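Local structure of oxidoreductase (Streptomyces globisporus, 4R82) at residues 17-20 with 21-24; 54-57 with 58-61; 108-112 with 113-117. The protein uses NADH to reduce FAD, supplying by free diffusion the FADH2 needed by a halogenase and a monooxygenase in the biosynthesis of the antibiotic C-1027. One frame throughout, in Å; residues are numbered along the deposited sequence. Where two conformers were deposited one is given.

Interaction 1 (17-20 with 21-24). With CA (calcium ion), chain E; NAD (nicotinamide-adenine-dinucleotide), chain C; NAD (nicotinamide-adenine-dinucleotide), chain D.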
ATOM      1  N   PRO A  17      -6.609  15.045 -12.357  1.00 18.86           N
ATOM      2  CA  PRO A  17      -7.047  13.726 -11.882  1.00 19.94           C
ATOM      3  C   PRO A  17      -7.953  13.004 -12.876  1.00 22.41           C
ATOM      4  O   PRO A  17      -8.097  11.784 -12.762  1.00 21.71           O
ATOM      5  CB  PRO A  17      -7.833  14.055 -10.607  1.00 25.67           C
ATOM      6  CG  PRO A  17      -7.290  15.357 -10.159  1.00 28.17           C
ATOM      7  CD  PRO A  17      -6.969  16.115 -11.412  1.00 23.68           C
ATOM      8  N   LYS A  18      -8.534  13.737 -13.825  1.00 20.98           N
ATOM      9  CA  LYS A  18      -9.362  13.137 -14.867  1.00 18.81           C
ATOM     10  C   LYS A  18      -8.522  12.529 -15.983  1.00 21.14           C
ATOM     11  O   LYS A  18      -9.036  11.780 -16.823  1.00 21.40           O
ATOM     12  CB  LYS A  18     -10.328  14.167 -15.459  1.00 26.02           C
ATOM     13  CG  LYS A  18     -11.427  14.607 -14.498  1.00 33.91           C
ATOM     14  CD  LYS A  18     -12.483  15.452 -15.208  1.00 35.19           C
ATOM     15  N   ASP A  19      -7.232  12.859 -16.008  1.00 15.98           N
ATOM     16  CA  ASP A  19      -6.342  12.311 -17.025  1.00 15.29           C
ATOM     17  C   ASP A  19      -5.725  11.052 -16.438  1.00 14.35           C
ATOM     18  O   ASP A  19      -4.917  11.130 -15.509  1.00 14.82           O
ATOM     19  CB  ASP A  19      -5.264  13.340 -17.379  1.00 15.86           C
ATOM     20  CG  ASP A  19      -4.424  12.927 -18.578  1.00 18.90           C
ATOM     21  OD1 ASP A  19      -3.594  12.000 -18.445  1.00 19.59           O
ATOM     22  OD2 ASP A  19      -4.583  13.537 -19.648  1.00 19.20           O
ATOM     23  N   ARG A  20      -6.118   9.886 -16.949  1.00 18.64           N
ATOM     24  CA  ARG A  20      -5.650   8.640 -16.345  0.57 16.42           C
ATOM     25  C   ARG A  20      -4.169   8.349 -16.614  1.00 15.75           C
ATOM     26  O   ARG A  20      -3.546   7.607 -15.849  1.00 16.80           O
ATOM     27  CB  ARG A  20      -6.562   7.460 -16.726  0.57 18.53           C
ATOM     28  CG  ARG A  20      -7.953   7.573 -16.095  0.57 19.37           C
ATOM     29  CD  ARG A  20      -9.037   6.828 -16.875  0.57 19.95           C
ATOM     30  NE  ARG A  20      -8.929   5.375 -16.783  0.57 22.84           N
ATOM     31  CZ  ARG A  20      -9.893   4.582 -16.323  0.57 23.81           C
ATOM     32  NH1 ARG A  20     -11.040   5.095 -15.911  0.57 22.39           N
ATOM     33  NH2 ARG A  20      -9.712   3.270 -16.276  0.57 27.94           N
ATOM     34  N   VAL A  21      -3.609   8.926 -17.671  1.00 15.04           N
ATOM     35  CA  VAL A  21      -2.172   8.825 -17.914  1.00 17.29           C
ATOM     36  C   VAL A  21      -1.438   9.549 -16.778  1.00 19.44           C
ATOM     37  O   VAL A  21      -0.530   8.998 -16.143  1.00 17.58           O
ATOM     38  CB  VAL A  21      -1.783   9.416 -19.288  1.00 20.48           C
ATOM     39  CG1 VAL A  21      -0.279   9.496 -19.427  1.00 24.31           C
ATOM     40  CG2 VAL A  21      -2.359   8.566 -20.391  1.00 24.39           C
ATOM     41  N   GLN A  22      -1.861  10.779 -16.505  1.00 16.56           N
ATOM     42  CA  GLN A  22      -1.273  11.571 -15.425  1.00 15.39           C
ATOM     43  C   GLN A  22      -1.522  10.985 -14.048  1.00 16.82           C
ATOM     44  O   GLN A  22      -0.645  11.002 -13.182  1.00 14.83           O
ATOM     45  CB  GLN A  22      -1.813  13.005 -15.464  1.00 15.95           C
ATOM     46  CG  GLN A  22      -1.254  13.850 -16.579  1.00 22.18           C
ATOM     47  CD  GLN A  22      -1.426  15.323 -16.285  1.00 26.84           C
ATOM     48  OE1 GLN A  22      -2.542  15.797 -16.095  1.00 22.49           O
ATOM     49  NE2 GLN A  22      -0.316  16.048 -16.199  1.00 37.73           N
ATOM     50  N   LEU A  23      -2.729  10.480 -13.832  1.00 13.19           N
ATOM     51  CA  LEU A  23      -3.061   9.881 -12.547  1.00 13.00           C
ATOM     52  C   LEU A  23      -2.189   8.660 -12.296  1.00 13.68           C
ATOM     53  O   LEU A  23      -1.730   8.426 -11.170  1.00 13.62           O
ATOM     54  CB  LEU A  23      -4.539   9.494 -12.510  1.00 12.87           C
ATOM     55  CG  LEU A  23      -5.071   9.084 -11.136  1.00 14.78           C
ATOM     56  CD1 LEU A  23      -4.978  10.255 -10.151  1.00 15.26           C
ATOM     57  CD2 LEU A  23      -6.507   8.590 -11.263  1.00 23.06           C
ATOM     58  N   ARG A  24      -1.940   7.877 -13.336  1.00 12.79           N
ATOM     59  CA  ARG A  24      -1.123   6.686 -13.139  1.00 12.30           C
ATOM     60  C   ARG A  24       0.316   7.091 -12.858  1.00 14.74           C
ATOM     61  O   ARG A  24       1.012   6.397 -12.132  1.00 16.30           O
ATOM     62  CB  ARG A  24      -1.212   5.741 -14.337  1.00 14.82           C
ATOM     63  CG  ARG A  24      -2.480   4.896 -14.312  1.00 14.12           C
ATOM     64  CD  ARG A  24      -2.771   4.248 -15.665  1.00 15.13           C
ATOM     65  NE  ARG A  24      -1.795   3.218 -16.012  1.00 15.93           N
ATOM     66  CZ  ARG A  24      -2.016   2.259 -16.906  1.00 17.21           C
ATOM     67  NH1 ARG A  24      -1.072   1.364 -17.169  1.00 16.82           N
ATOM     68  NH2 ARG A  24      -3.183   2.193 -17.541  1.00 16.57           N
TER
HETATM   69 CA    CA E 203      -5.886  14.987 -20.805  1.00 16.41          CA
HETATM   70  PA  NAD C 201       1.690   1.802 -14.729  1.00 24.48           P
HETATM   71  O1A NAD C 201       0.895   0.530 -15.016  1.00 33.60           O
HETATM   72  O2A NAD C 201       3.108   1.626 -15.237  1.00 31.15           O
HETATM   73  O5B NAD C 201       1.771   1.977 -13.172  1.00 18.02           O
HETATM   74  C5B NAD C 201       1.750   3.194 -12.519  1.00 15.09           C
HETATM   75  C4B NAD C 201       0.840   3.287 -11.371  1.00 13.68           C
HETATM   76  O4B NAD C 201      -0.476   3.283 -11.853  1.00 14.96           O
HETATM   77  C3B NAD C 201       0.979   2.125 -10.480  1.00 18.43           C
HETATM   78  O3B NAD C 201       0.808   2.556  -9.162  1.00 24.45           O
HETATM   79  C2B NAD C 201      -0.139   1.260 -10.839  1.00 14.60           C
HETATM   80  O2B NAD C 201      -0.494   0.406  -9.811  1.00 17.34           O
HETATM   81  C1B NAD C 201      -1.187   2.226 -11.136  1.00 16.36           C
HETATM   82  N9A NAD C 201      -2.262   1.716 -11.999  1.00 13.13           N
HETATM   83  C8A NAD C 201      -2.146   1.262 -13.261  1.00 14.67           C
HETATM   84  N7A NAD C 201      -3.345   0.884 -13.734  1.00 13.42           N
HETATM   85  C5A NAD C 201      -4.249   1.097 -12.752  1.00 13.13           C
HETATM   86  C6A NAD C 201      -5.627   0.904 -12.642  1.00 14.09           C
HETATM   87  N6A NAD C 201      -6.352   0.384 -13.700  1.00 15.10           N
HETATM   88  N1A NAD C 201      -6.242   1.239 -11.499  1.00 14.18           N
HETATM   89  C2A NAD C 201      -5.566   1.737 -10.453  1.00 14.83           C
HETATM   90  N3A NAD C 201      -4.244   1.944 -10.526  1.00 14.93           N
HETATM   91  C4A NAD C 201      -3.567   1.631 -11.651  1.00 12.36           C
HETATM   92  O3  NAD C 201       1.032   3.029 -15.463  1.00 23.17           O
HETATM   93  PA  NAD D 202       2.212  -2.857 -17.546  1.00 68.16           P
HETATM   94  O1A NAD D 202       2.536  -1.394 -17.845  1.00 68.47           O
HETATM   95  O2A NAD D 202       1.854  -3.585 -18.825  1.00 65.91           O
HETATM   96  O5B NAD D 202       0.997  -2.964 -16.555  1.00 33.13           O
HETATM   97  C5B NAD D 202       0.082  -3.962 -16.806  1.00 22.91           C
HETATM   98  C4B NAD D 202      -1.292  -3.714 -16.403  1.00 18.55           C
HETATM   99  O4B NAD D 202      -1.315  -3.651 -15.022  1.00 15.09           O
HETATM  100  C3B NAD D 202      -1.775  -2.407 -16.893  1.00 15.33           C
HETATM  101  O3B NAD D 202      -2.871  -2.689 -17.697  1.00 20.13           O
HETATM  102  C2B NAD D 202      -2.222  -1.676 -15.704  1.00 10.81           C
HETATM  103  O2B NAD D 202      -3.400  -0.977 -15.934  1.00 14.32           O
HETATM  104  C1B NAD D 202      -2.414  -2.759 -14.730  1.00 10.47           C
HETATM  105  N9A NAD D 202      -2.381  -2.366 -13.313  1.00 12.67           N
HETATM  106  C8A NAD D 202      -1.314  -2.015 -12.560  1.00 12.49           C
HETATM  107  N7A NAD D 202      -1.723  -1.699 -11.320  1.00 12.15           N
HETATM  108  C5A NAD D 202      -3.072  -1.872 -11.285  1.00 13.13           C
HETATM  109  C6A NAD D 202      -4.052  -1.722 -10.311  1.00 11.97           C
HETATM  110  N6A NAD D 202      -3.704  -1.303  -9.040  1.00 15.49           N
HETATM  111  N1A NAD D 202      -5.336  -1.984 -10.625  1.00 14.33           N
HETATM  112  C2A NAD D 202      -5.709  -2.389 -11.845  1.00 14.31           C
HETATM  113  N3A NAD D 202      -4.781  -2.532 -12.807  1.00 13.97           N
HETATM  114  C4A NAD D 202      -3.479  -2.298 -12.544  1.00 12.20           C
HETATM  115  O3  NAD D 202       3.467  -3.556 -16.876  1.00 94.13           O
HETATM  116  O   HOH W   1      -7.801  15.018 -19.167  1.00 20.85           O
HETATM  117  O   HOH W   2      -5.302  16.528 -19.132  1.00 27.40           O
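With CG turned opposite its own backbone N (chi1 -171°), the carboxylate of D19 leans forward over the first turn of helix 20-27, while Q22 brings CG up beside its backbone N to meet it. The result is an N-cap: D19 stands immediately before the helix, and OD1 of D19 accepts from Q22 N at 2.9 Å in a nearly straight bond, on the anti side of the carboxylate. Aspartate suits the place because its short side chain sets an acceptor at an N-H that has no earlier helical carbonyl to use, and its negative charge probably also favours the positive end of the helix. The other oxygen, OD2 of D19, binds a calcium ion at 2.3 Å, which two waters also bind, so cap and metal together hold the carboxylate's rotation. D19 is also an established NAD(+)-binding residue.

Q22 rests its CG 3.5 Å from OD1 of D19, then crosses that side chain at about a right angle. Its extended chain is long enough to carry the amide back to D16, L14 and E13, tying the helix to the segment before it. Behind the cap, L23 N bonds to D19 O at 2.8 Å, and the buried side chain of L23 packs on P60 of the second subunit.

R24 N donates to R20 O, continuing the helix, but the R24 side chain works in the NAD pocket. A bend at chi3 (69°) sets its guanidinium beside the phosphate on the adenosine side of NAD, where a long cationic chain is apt, with N7A of the same NAD's adenine over one face, toward its rim. NE of R24 donates to phosphate oxygen O3 at 2.9 Å, and NH1 of R24 reaches O1A at 3.0 Å.

Interaction 2 (54-57 with 58-61). With NAD (nicotinamide-adenine-dinucleotide), chain L.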
ATOM      1  N   SER A  54      -1.388  -3.637   4.718  1.00  8.94           N
ATOM      2  CA  SER A  54      -1.712  -4.166   6.034  1.00 10.47           C
ATOM      3  C   SER A  54      -2.516  -3.120   6.805  1.00 13.59           C
ATOM      4  O   SER A  54      -2.197  -1.928   6.790  1.00 13.49           O
ATOM      5  CB  SER A  54      -0.467  -4.597   6.793  1.00 12.16           C
ATOM      6  OG  SER A  54       0.579  -3.649   6.714  1.00 15.46           O
ATOM      7  N   VAL A  55      -3.583  -3.570   7.456  1.00  8.89           N
ATOM      8  CA  VAL A  55      -4.580  -2.658   7.990  1.00  9.28           C
ATOM      9  C   VAL A  55      -4.618  -2.606   9.517  1.00 13.04           C
ATOM     10  O   VAL A  55      -4.585  -1.519  10.112  1.00 15.20           O
ATOM     11  CB  VAL A  55      -5.985  -3.039   7.462  1.00 10.63           C
ATOM     12  CG1 VAL A  55      -7.080  -2.169   8.108  1.00 13.81           C
ATOM     13  CG2 VAL A  55      -6.033  -2.899   5.928  1.00 10.29           C
ATOM     14  N   SER A  56      -4.699  -3.768  10.155  1.00 10.73           N
ATOM     15  CA  SER A  56      -5.040  -3.814  11.570  1.00 11.57           C
ATOM     16  C   SER A  56      -4.261  -4.925  12.243  1.00 11.26           C
ATOM     17  O   SER A  56      -3.983  -5.943  11.613  1.00 10.83           O
ATOM     18  CB  SER A  56      -6.555  -4.066  11.720  1.00 13.27           C
ATOM     19  OG  SER A  56      -6.938  -4.325  13.066  1.00 13.64           O
ATOM     20  N   LEU A  57      -3.905  -4.722  13.513  1.00 12.02           N
ATOM     21  CA  LEU A  57      -3.274  -5.774  14.312  1.00 12.45           C
ATOM     22  C   LEU A  57      -4.294  -6.655  15.040  1.00 15.63           C
ATOM     23  O   LEU A  57      -4.130  -7.878  15.110  1.00 15.71           O
ATOM     24  CB  LEU A  57      -2.301  -5.171  15.331  1.00 15.20           C
ATOM     25  CG  LEU A  57      -1.093  -4.466  14.704  1.00 17.20           C
ATOM     26  CD1 LEU A  57      -0.146  -3.971  15.788  1.00 14.99           C
ATOM     27  CD2 LEU A  57      -0.360  -5.380  13.752  1.00 22.00           C
ATOM     28  N   SER A  58      -5.323  -6.031  15.606  1.00 16.76           N
ATOM     29  CA  SER A  58      -6.370  -6.754  16.328  0.53 18.65           C
ATOM     30  C   SER A  58      -7.754  -6.263  15.910  1.00 16.22           C
ATOM     31  O   SER A  58      -8.163  -5.177  16.322  1.00 21.51           O
ATOM     32  CB  SER A  58      -6.210  -6.550  17.834  0.53 19.92           C
ATOM     33  OG  SER A  58      -4.964  -7.035  18.299  0.53 21.51           O
ATOM     34  N   PRO A  59      -8.480  -7.042  15.084  1.00 15.59           N
ATOM     35  CA  PRO A  59      -8.113  -8.320  14.452  1.00 16.42           C
ATOM     36  C   PRO A  59      -7.016  -8.140  13.417  1.00 14.13           C
ATOM     37  O   PRO A  59      -6.813  -7.019  12.940  1.00 14.74           O
ATOM     38  CB  PRO A  59      -9.416  -8.757  13.766  1.00 17.56           C
ATOM     39  CG  PRO A  59     -10.156  -7.474  13.520  1.00 20.60           C
ATOM     40  CD  PRO A  59      -9.839  -6.615  14.711  1.00 17.36           C
ATOM     41  N   PRO A  60      -6.301  -9.219  13.076  1.00 12.71           N
ATOM     42  CA  PRO A  60      -5.222  -9.081  12.098  1.00 11.33           C
ATOM     43  C   PRO A  60      -5.813  -8.973  10.695  1.00 14.83           C
ATOM     44  O   PRO A  60      -6.295  -9.974  10.144  1.00 15.15           O
ATOM     45  CB  PRO A  60      -4.422 -10.376  12.262  1.00 13.33           C
ATOM     46  CG  PRO A  60      -5.393 -11.359  12.860  1.00 14.82           C
ATOM     47  CD  PRO A  60      -6.348 -10.559  13.690  1.00 15.67           C
ATOM     48  N   LEU A  61      -5.772  -7.771  10.127  1.00 10.36           N
ATOM     49  CA  LEU A  61      -6.432  -7.523   8.839  1.00 10.57           C
ATOM     50  C   LEU A  61      -5.505  -6.946   7.788  1.00 12.35           C
ATOM     51  O   LEU A  61      -4.612  -6.159   8.104  1.00 11.19           O
ATOM     52  CB  LEU A  61      -7.608  -6.550   8.994  1.00 12.07           C
ATOM     53  CG  LEU A  61      -8.709  -6.840  10.010  1.00 13.14           C
ATOM     54  CD1 LEU A  61      -9.729  -5.711   9.994  1.00 14.85           C
ATOM     55  CD2 LEU A  61      -9.370  -8.175   9.687  1.00 13.44           C
TER
HETATM   56  PA  NAD L 201       7.580  -1.867  12.904  1.00 26.34           P
HETATM   57  O1A NAD L 201       6.975  -0.594  13.491  1.00 35.50           O
HETATM   58  O2A NAD L 201       9.076  -1.662  12.791  1.00 31.89           O
HETATM   59  O5B NAD L 201       6.981  -2.063  11.453  1.00 22.61           O
HETATM   60  C5B NAD L 201       6.641  -3.295  10.934  1.00 18.77           C
HETATM   61  C4B NAD L 201       5.350  -3.402  10.233  1.00 15.19           C
HETATM   62  O4B NAD L 201       4.321  -3.368  11.175  1.00 14.79           O
HETATM   63  C3B NAD L 201       5.120  -2.258   9.333  1.00 20.63           C
HETATM   64  O3B NAD L 201       4.432  -2.704   8.194  1.00 25.60           O
HETATM   65  C2B NAD L 201       4.264  -1.363  10.102  1.00 16.38           C
HETATM   66  O2B NAD L 201       3.545  -0.529   9.271  1.00 17.40           O
HETATM   67  C1B NAD L 201       3.405  -2.305  10.805  1.00 14.68           C
HETATM   68  N9A NAD L 201       2.772  -1.806  12.028  1.00 13.77           N
HETATM   69  C8A NAD L 201       3.380  -1.355  13.150  1.00 13.29           C
HETATM   70  N7A NAD L 201       2.458  -0.983  14.049  1.00 13.81           N
HETATM   71  C5A NAD L 201       1.247  -1.210  13.488  1.00 12.46           C
HETATM   72  C6A NAD L 201      -0.065  -1.038  13.901  1.00 13.97           C
HETATM   73  N6A NAD L 201      -0.337  -0.535  15.164  1.00 14.07           N
HETATM   74  N1A NAD L 201      -1.066  -1.383  13.064  1.00 14.75           N
HETATM   75  C2A NAD L 201      -0.854  -1.884  11.836  1.00 14.43           C
HETATM   76  N3A NAD L 201       0.405  -2.058  11.414  1.00 14.08           N
HETATM   77  C4A NAD L 201       1.449  -1.738  12.212  1.00 12.65           C
HETATM   78  O3  NAD L 201       7.316  -3.116  13.835  1.00 23.34           O
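S56 starts its contact with the loop at CB, which lies 3.8 Å from CB of L61 and 3.2 Å from O of P59. One atom further on, OG stands opposite the backbone N (chi1 171°), and this directs it at the P59 carbonyl: the hydrogen bond from OG of S56 to O of P59 is 2.7 Å long, with the donor in the carbonyl plane. A small hydroxyl side chain fits here, since it must leave room for L61, whose CB, CG and CD1 all lie against CB of S56.

The backbone forms a classic beta bulge at the turn between strands 53-56 and 61-67. V55 N and S56 N both donate to O of L61, at 2.9 Å and 3.2 Å, approaching from the same face of its carbonyl plane, and L61 N returns a bond to S56 O. The prolines suit the turn: the peptide bond before P59 is cis, which reverses the chain tightly, and P60 has no N-H to offer L57 O but gives a CA-H...O contact to S56 O.

L57 points out of the turn and lays CD1 3.5 Å from C6A of an NAD adenine, an apolar cushion for a flat ring; the same NAD is gripped by R24 of the second subunit. S58 OG is hydrogen-bonded to R20 of that subunit.

Because D145 N of the second subunit also donates to S56 OG, this buried hydroxyl serves at once as donor within its own chain and acceptor across the dimer interface, both polar roles being met.

Interaction 3 (108-112 with 113-117)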
ATOM      1  N   ASP A 108      -2.706 -24.350 -17.778  1.00 37.59           N
ATOM      2  CA  ASP A 108      -2.631 -24.142 -16.338  1.00 31.55           C
ATOM      3  C   ASP A 108      -1.817 -22.872 -16.094  1.00 30.79           C
ATOM      4  O   ASP A 108      -0.660 -22.784 -16.509  1.00 30.70           O
ATOM      5  CB  ASP A 108      -1.956 -25.341 -15.663  1.00 37.89           C
ATOM      6  CG  ASP A 108      -2.029 -25.285 -14.141  1.00 44.60           C
ATOM      7  OD1 ASP A 108      -2.464 -24.247 -13.588  1.00 37.26           O
ATOM      8  OD2 ASP A 108      -1.638 -26.282 -13.494  1.00 54.13           O
ATOM      9  N   GLN A 109      -2.416 -21.891 -15.423  1.00 27.69           N
ATOM     10  CA  GLN A 109      -1.731 -20.636 -15.116  1.00 26.64           C
ATOM     11  C   GLN A 109      -0.516 -20.883 -14.208  1.00 27.65           C
ATOM     12  O   GLN A 109       0.429 -20.089 -14.177  1.00 28.28           O
ATOM     13  CB  GLN A 109      -2.707 -19.650 -14.457  1.00 28.36           C
ATOM     14  CG  GLN A 109      -2.230 -18.198 -14.409  1.00 23.95           C
ATOM     15  CD  GLN A 109      -3.142 -17.299 -13.578  1.00 27.99           C
ATOM     16  OE1 GLN A 109      -3.939 -17.780 -12.766  1.00 25.67           O
ATOM     17  NE2 GLN A 109      -3.015 -15.988 -13.765  1.00 25.52           N
ATOM     18  N   PHE A 110      -0.532 -22.003 -13.488  1.00 24.81           N
ATOM     19  CA  PHE A 110       0.473 -22.270 -12.461  1.00 26.66           C
ATOM     20  C   PHE A 110       1.578 -23.267 -12.859  1.00 37.22           C
ATOM     21  O   PHE A 110       2.427 -23.608 -12.031  1.00 42.28           O
ATOM     22  CB  PHE A 110      -0.210 -22.767 -11.184  1.00 23.40           C
ATOM     23  CG  PHE A 110      -1.000 -21.714 -10.466  1.00 16.60           C
ATOM     24  CD1 PHE A 110      -0.384 -20.880  -9.544  1.00 15.21           C
ATOM     25  CD2 PHE A 110      -2.364 -21.564 -10.705  1.00 17.86           C
ATOM     26  CE1 PHE A 110      -1.110 -19.906  -8.872  1.00 14.58           C
ATOM     27  CE2 PHE A 110      -3.097 -20.594 -10.027  1.00 16.96           C
ATOM     28  CZ  PHE A 110      -2.471 -19.768  -9.117  1.00 18.76           C
ATOM     29  N   ASP A 111       1.583 -23.740 -14.103  1.00 38.91           N
ATOM     30  CA  ASP A 111       2.605 -24.717 -14.503  1.00 46.90           C
ATOM     31  C   ASP A 111       3.961 -24.090 -14.858  1.00 46.21           C
ATOM     32  O   ASP A 111       4.926 -24.801 -15.145  1.00 52.95           O
ATOM     33  CB  ASP A 111       2.103 -25.647 -15.618  1.00 55.31           C
ATOM     34  CG  ASP A 111       1.585 -24.896 -16.828  1.00 62.89           C
ATOM     35  OD1 ASP A 111       2.023 -23.749 -17.060  1.00 65.87           O
ATOM     36  OD2 ASP A 111       0.744 -25.466 -17.558  1.00 67.26           O
ATOM     37  N   THR A 112       4.025 -22.763 -14.817  1.00 43.66           N
ATOM     38  CA  THR A 112       5.252 -22.015 -15.084  1.00 45.55           C
ATOM     39  C   THR A 112       6.029 -21.777 -13.790  1.00 42.66           C
ATOM     40  O   THR A 112       7.257 -21.636 -13.786  1.00 43.43           O
ATOM     41  CB  THR A 112       4.916 -20.666 -15.774  1.00 51.68           C
ATOM     42  OG1 THR A 112       4.806 -20.877 -17.185  1.00 56.86           O
ATOM     43  CG2 THR A 112       5.977 -19.596 -15.508  1.00 47.55           C
ATOM     44  N   VAL A 113       5.297 -21.776 -12.683  1.00 34.82           N
ATOM     45  CA  VAL A 113       5.850 -21.389 -11.400  1.00 30.02           C
ATOM     46  C   VAL A 113       5.868 -22.580 -10.435  1.00 25.73           C
ATOM     47  O   VAL A 113       5.080 -23.520 -10.578  1.00 31.66           O
ATOM     48  CB  VAL A 113       5.020 -20.216 -10.814  1.00 44.44           C
ATOM     49  CG1 VAL A 113       3.602 -20.665 -10.508  1.00 45.04           C
ATOM     50  CG2 VAL A 113       5.674 -19.643  -9.580  1.00 44.25           C
ATOM     51  N   ASP A 114       6.792 -22.559  -9.481  1.00 26.15           N
ATOM     52  CA  ASP A 114       6.764 -23.517  -8.386  1.00 23.64           C
ATOM     53  C   ASP A 114       5.791 -22.982  -7.339  1.00 15.93           C
ATOM     54  O   ASP A 114       5.775 -21.780  -7.052  1.00 15.41           O
ATOM     55  CB  ASP A 114       8.162 -23.698  -7.790  1.00 25.52           C
ATOM     56  CG  ASP A 114       8.997 -24.699  -8.561  1.00 39.53           C
ATOM     57  OD1 ASP A 114       8.557 -25.134  -9.646  1.00 40.30           O
ATOM     58  OD2 ASP A 114      10.094 -25.052  -8.078  1.00 47.17           O
ATOM     59  N   TRP A 115       4.953 -23.864  -6.800  1.00 17.94           N
ATOM     60  CA  TRP A 115       3.994 -23.447  -5.783  1.00 17.15           C
ATOM     61  C   TRP A 115       3.757 -24.570  -4.784  1.00 17.52           C
ATOM     62  O   TRP A 115       4.045 -25.737  -5.058  1.00 19.08           O
ATOM     63  CB  TRP A 115       2.666 -23.012  -6.426  1.00 17.45           C
ATOM     64  CG  TRP A 115       2.046 -24.050  -7.297  1.00 17.83           C
ATOM     65  CD1 TRP A 115       2.286 -24.260  -8.630  1.00 18.82           C
ATOM     66  CD2 TRP A 115       1.067 -25.026  -6.910  1.00 18.54           C
ATOM     67  NE1 TRP A 115       1.527 -25.308  -9.088  1.00 26.38           N
ATOM     68  CE2 TRP A 115       0.773 -25.797  -8.053  1.00 21.62           C
ATOM     69  CE3 TRP A 115       0.416 -25.319  -5.710  1.00 17.97           C
ATOM     70  CZ2 TRP A 115      -0.151 -26.844  -8.031  1.00 24.45           C
ATOM     71  CZ3 TRP A 115      -0.497 -26.369  -5.689  1.00 19.49           C
ATOM     72  CH2 TRP A 115      -0.772 -27.114  -6.839  1.00 22.79           C
ATOM     73  N   VAL A 116       3.232 -24.198  -3.620  1.00 16.30           N
ATOM     74  CA  VAL A 116       2.839 -25.174  -2.615  1.00 16.06           C
ATOM     75  C   VAL A 116       1.394 -24.869  -2.228  1.00 17.55           C
ATOM     76  O   VAL A 116       0.968 -23.709  -2.243  1.00 17.81           O
ATOM     77  CB  VAL A 116       3.747 -25.117  -1.357  1.00 23.84           C
ATOM     78  CG1 VAL A 116       5.189 -25.430  -1.721  1.00 26.99           C
ATOM     79  CG2 VAL A 116       3.667 -23.759  -0.682  1.00 25.11           C
ATOM     80  N   LEU A 117       0.644 -25.909  -1.889  1.00 19.70           N
ATOM     81  CA  LEU A 117      -0.761 -25.735  -1.550  1.00 16.56           C
ATOM     82  C   LEU A 117      -0.961 -25.064  -0.197  1.00 17.54           C
ATOM     83  O   LEU A 117      -0.408 -25.505   0.815  1.00 19.97           O
ATOM     84  CB  LEU A 117      -1.476 -27.080  -1.564  1.00 19.88           C
ATOM     85  CG  LEU A 117      -2.968 -27.064  -1.248  1.00 20.29           C
ATOM     86  CD1 LEU A 117      -3.732 -26.278  -2.286  1.00 23.81           C
ATOM     87  CD2 LEU A 117      -3.492 -28.474  -1.173  1.00 21.89           C
TER
HETATM   88  O   HOH W   3       0.920 -26.654 -11.660  1.00 37.22           O
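The backbone makes a type I beta turn from D108 to D111, then bends on until V113 N gives a weak hydrogen bond to F110 O at 3.5 Å. D108 braces the first bend: its OD1 takes F110 N at 3.0 Å from above the carboxylate plane, an Asx turn, for which aspartate has just the right length. The side chains of F110 and V113 run alongside each other in one direction, CD1 of F110 4.1 Å from CG1 of V113.

W115 opens strand 115-117, which pairs with 124-126 in a small antiparallel two-stranded sheet apart from the main one. Its chi1 of 56° tucks CG in above its own backbone, flanked by N and C, and swings the indole back over the turn. There F110 turns its edge toward the indole face in a T-shaped pair, the planes 64° apart. P124 touches both aromatic side chains, and F98 meets the F110 ring, so a phenylalanine fills the buried place of F110 well. The polar edge of the indole is met by water: NE1 of W115 donates to it at 3.0 Å, and OD2 of D108 lies 3.2 Å from the same water oxygen.

From the N terminus, the three contacts follow in series along the chain, none nesting in or crossing another. Interaction 1 closes the bend from strand 13-15 into helix 20-27; interaction 2 closes the hairpin turn joining strands 53-56 and 61-67 at the edge of the main sheet; interaction 3 closes the loop that leads into the two-stranded sheet of 115-117 and 124-126. Within one chain, interactions 1 and 2 lie about 31 Å apart between centres, yet the dimer brings them together, because helix 20-27 of one subunit packs on residues 57-60 of the other. Interaction 3 sits across the chain's centre from interaction 1, untouched by the second subunit.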